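Local coordinates for protein possible flavin reductase (Haemophilus somnus 129PT, PDB 2R0X) that probably binds FMN and reduces flavins such as riboflavin with NADPH, within a split-barrel fold, at residues Val70-Ala75 with Ile114-Glu119. Residues are numbered along the deposited sequence; the frame is centred on the assembly and turned at random.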
loop_
_atom_site.group_PDB
_atom_site.type_symbol
_atom_site.label_atom_id
_atom_site.label_comp_id
_atom_site.label_asym_id
_atom_site.label_seq_id
_atom_site.Cartn_x
_atom_site.Cartn_y
_atom_site.Cartn_z
ATOM N N VAL A 70 1.739 -5.923 12.235
ATOM C CA VAL A 70 0.668 -5.545 11.317
ATOM C C VAL A 70 -0.425 -6.604 11.460
ATOM O O VAL A 70 -0.208 -7.759 11.140
ATOM C CB VAL A 70 1.138 -5.451 9.859
ATOM C CG1 VAL A 70 -0.017 -5.136 8.928
ATOM C CG2 VAL A 70 2.221 -4.350 9.747
ATOM N N ASN A 71 -1.579 -6.178 11.960
ATOM C CA ASN A 71 -2.752 -7.060 12.105
ATOM C C ASN A 71 -3.786 -6.713 11.041
ATOM O O ASN A 71 -4.491 -5.690 11.171
ATOM C CB ASN A 71 -3.363 -6.852 13.505
ATOM C CG ASN A 71 -2.400 -7.157 14.612
ATOM O OD1 ASN A 71 -2.126 -8.327 14.906
ATOM N ND2 ASN A 71 -1.874 -6.120 15.243
ATOM N N THR A 72 -3.794 -7.489 9.984
ATOM C CA THR A 72 -4.707 -7.221 8.861
ATOM C C THR A 72 -6.105 -7.714 9.226
ATOM O O THR A 72 -6.237 -8.811 9.778
ATOM C CB THR A 72 -4.178 -7.924 7.613
ATOM O OG1 THR A 72 -2.834 -7.527 7.364
ATOM C CG2 THR A 72 -5.077 -7.605 6.370
ATOM N N LEU A 73 -7.116 -6.886 9.007
ATOM C CA LEU A 73 -8.441 -7.119 9.559
ATOM C C LEU A 73 -9.344 -7.937 8.641
ATOM O O LEU A 73 -9.318 -7.798 7.416
ATOM C CB LEU A 73 -9.114 -5.792 9.890
ATOM C CG LEU A 73 -8.414 -4.893 10.909
ATOM C CD1 LEU A 73 -9.274 -3.719 11.236
ATOM C CD2 LEU A 73 -7.983 -5.639 12.165
ATOM N N THR A 74 -10.178 -8.747 9.287
ATOM C CA THR A 74 -11.259 -9.440 8.597
ATOM C C THR A 74 -12.433 -8.484 8.397
ATOM O O THR A 74 -12.559 -7.435 9.028
ATOM C CB THR A 74 -11.794 -10.662 9.361
ATOM O OG1 THR A 74 -12.555 -10.186 10.456
ATOM C CG2 THR A 74 -10.673 -11.619 9.835
ATOM N N ALA A 75 -13.367 -8.916 7.560
ATOM C CA ALA A 75 -14.592 -8.159 7.246
ATOM C C ALA A 75 -15.428 -7.933 8.471
ATOM O O ALA A 75 -16.260 -7.025 8.458
ATOM C CB ALA A 75 -15.402 -8.873 6.155
ATOM N N ILE A 114 -4.595 -11.710 9.017
ATOM C CA ILE A 114 -3.161 -11.989 8.906
ATOM C C ILE A 114 -2.467 -11.226 10.012
ATOM O O ILE A 114 -2.918 -10.152 10.374
ATOM C CB ILE A 114 -2.530 -11.496 7.535
ATOM C CG1 ILE A 114 -3.539 -11.441 6.379
ATOM C CG2 ILE A 114 -1.352 -12.371 7.185
ATOM C CD1 ILE A 114 -3.035 -10.694 5.160
ATOM N N ASN A 115 -1.361 -11.768 10.500
ATOM C CA ASN A 115 -0.538 -11.125 11.495
ATOM C C ASN A 115 0.928 -11.183 11.066
ATOM O O ASN A 115 1.458 -12.273 10.876
ATOM C CB ASN A 115 -0.681 -11.779 12.883
ATOM C CG ASN A 115 -2.147 -11.972 13.315
ATOM O OD1 ASN A 115 -2.725 -13.042 13.088
ATOM N ND2 ASN A 115 -2.723 -10.968 13.965
ATOM N N PHE A 116 1.545 -10.027 10.865
ATOM C CA PHE A 116 2.957 -9.943 10.498
ATOM C C PHE A 116 3.721 -9.264 11.620
ATOM O O PHE A 116 3.513 -8.103 11.902
ATOM C CB PHE A 116 3.158 -9.089 9.245
ATOM C CG PHE A 116 2.373 -9.480 8.028
ATOM C CD1 PHE A 116 1.109 -8.974 7.804
ATOM C CD2 PHE A 116 2.921 -10.290 7.074
ATOM C CE1 PHE A 116 0.412 -9.279 6.628
ATOM C CE2 PHE A 116 2.223 -10.564 5.882
ATOM C CZ PHE A 116 0.972 -10.051 5.701
ATOM N N ASP A 117 4.586 -10.027 12.303
ATOM C CA ASP A 117 5.391 -9.474 13.415
ATOM C C ASP A 117 6.734 -9.043 12.852
ATOM O O ASP A 117 7.341 -9.806 12.142
ATOM C CB ASP A 117 5.582 -10.558 14.496
ATOM C CG ASP A 117 5.905 -9.962 15.851
ATOM O OD1 ASP A 117 5.880 -8.729 15.986
ATOM O OD2 ASP A 117 6.168 -10.761 16.782
ATOM N N CYS A 118 7.112 -7.806 13.152
ATOM C CA CYS A 118 8.195 -7.143 12.449
ATOM C C CYS A 118 9.151 -6.392 13.347
ATOM O O CYS A 118 8.831 -5.901 14.413
ATOM C CB CYS A 118 7.613 -6.115 11.473
ATOM S SG CYS A 118 6.391 -6.704 10.280
ATOM N N GLU A 119 10.372 -6.304 12.817
ATOM C CA GLU A 119 11.385 -5.401 13.333
ATOM C C GLU A 119 11.441 -4.169 12.456
ATOM O O GLU A 119 11.443 -4.290 11.234
ATOM C CB GLU A 119 12.765 -6.086 13.329
ATOM C CG GLU A 119 12.851 -7.228 14.350
ATOM C CD GLU A 119 14.067 -8.110 14.237
ATOM O OE1 GLU A 119 14.860 -7.989 13.273
ATOM O OE2 GLU A 119 14.179 -8.988 15.130
#
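Asn71 and Asn115 each turn CG opposite their own carbonyl carbon (chi1 -60° and -49°), which lets their amides meet across two neighbouring antiparallel strands of the split barrel. Asn115 ND2 donates to Asn71 OD1 over 2.9 Å, approaching on a lone pair, with the two amide planes twisted 70° from one another about a bond that lies in the plane of each. Both amides are buried and have further partners in strand 108-109: Asn71 OD1 also accepts from Leu109 N and Asn115 ND2 also donates to Leu109 O, while Asn71 ND2 reaches Ile21 O on strand 17-25. These bonds fix the rotation of both side chains and tie the short strand to the barrel wall.

The asparagines form a non-hydrogen-bonded pair, flanked by the hydrogen-bonded pairs Val70-Phe116 and Thr72-Ile114. Reciprocal backbone bonds close the first. In the second, Thr72 N donates to Ile114 O over 2.8 Å. The return bond, Ile114 N to Thr72 O, is weak at 3.4 Å. On the face opposite the asparagines, the Val70 and Phe116 side chains cross at a slant, Val70 CB 4.1 Å from Phe116 CD1, and Thr72 lies alongside Ile114, its CB 3.8 Å from Ile114 CG1. Thr72 OG1, hydrogen-bonded to His20 ND1, sits at the edge of the Phe116 ring and in its plane, 3.8 Å from CE1.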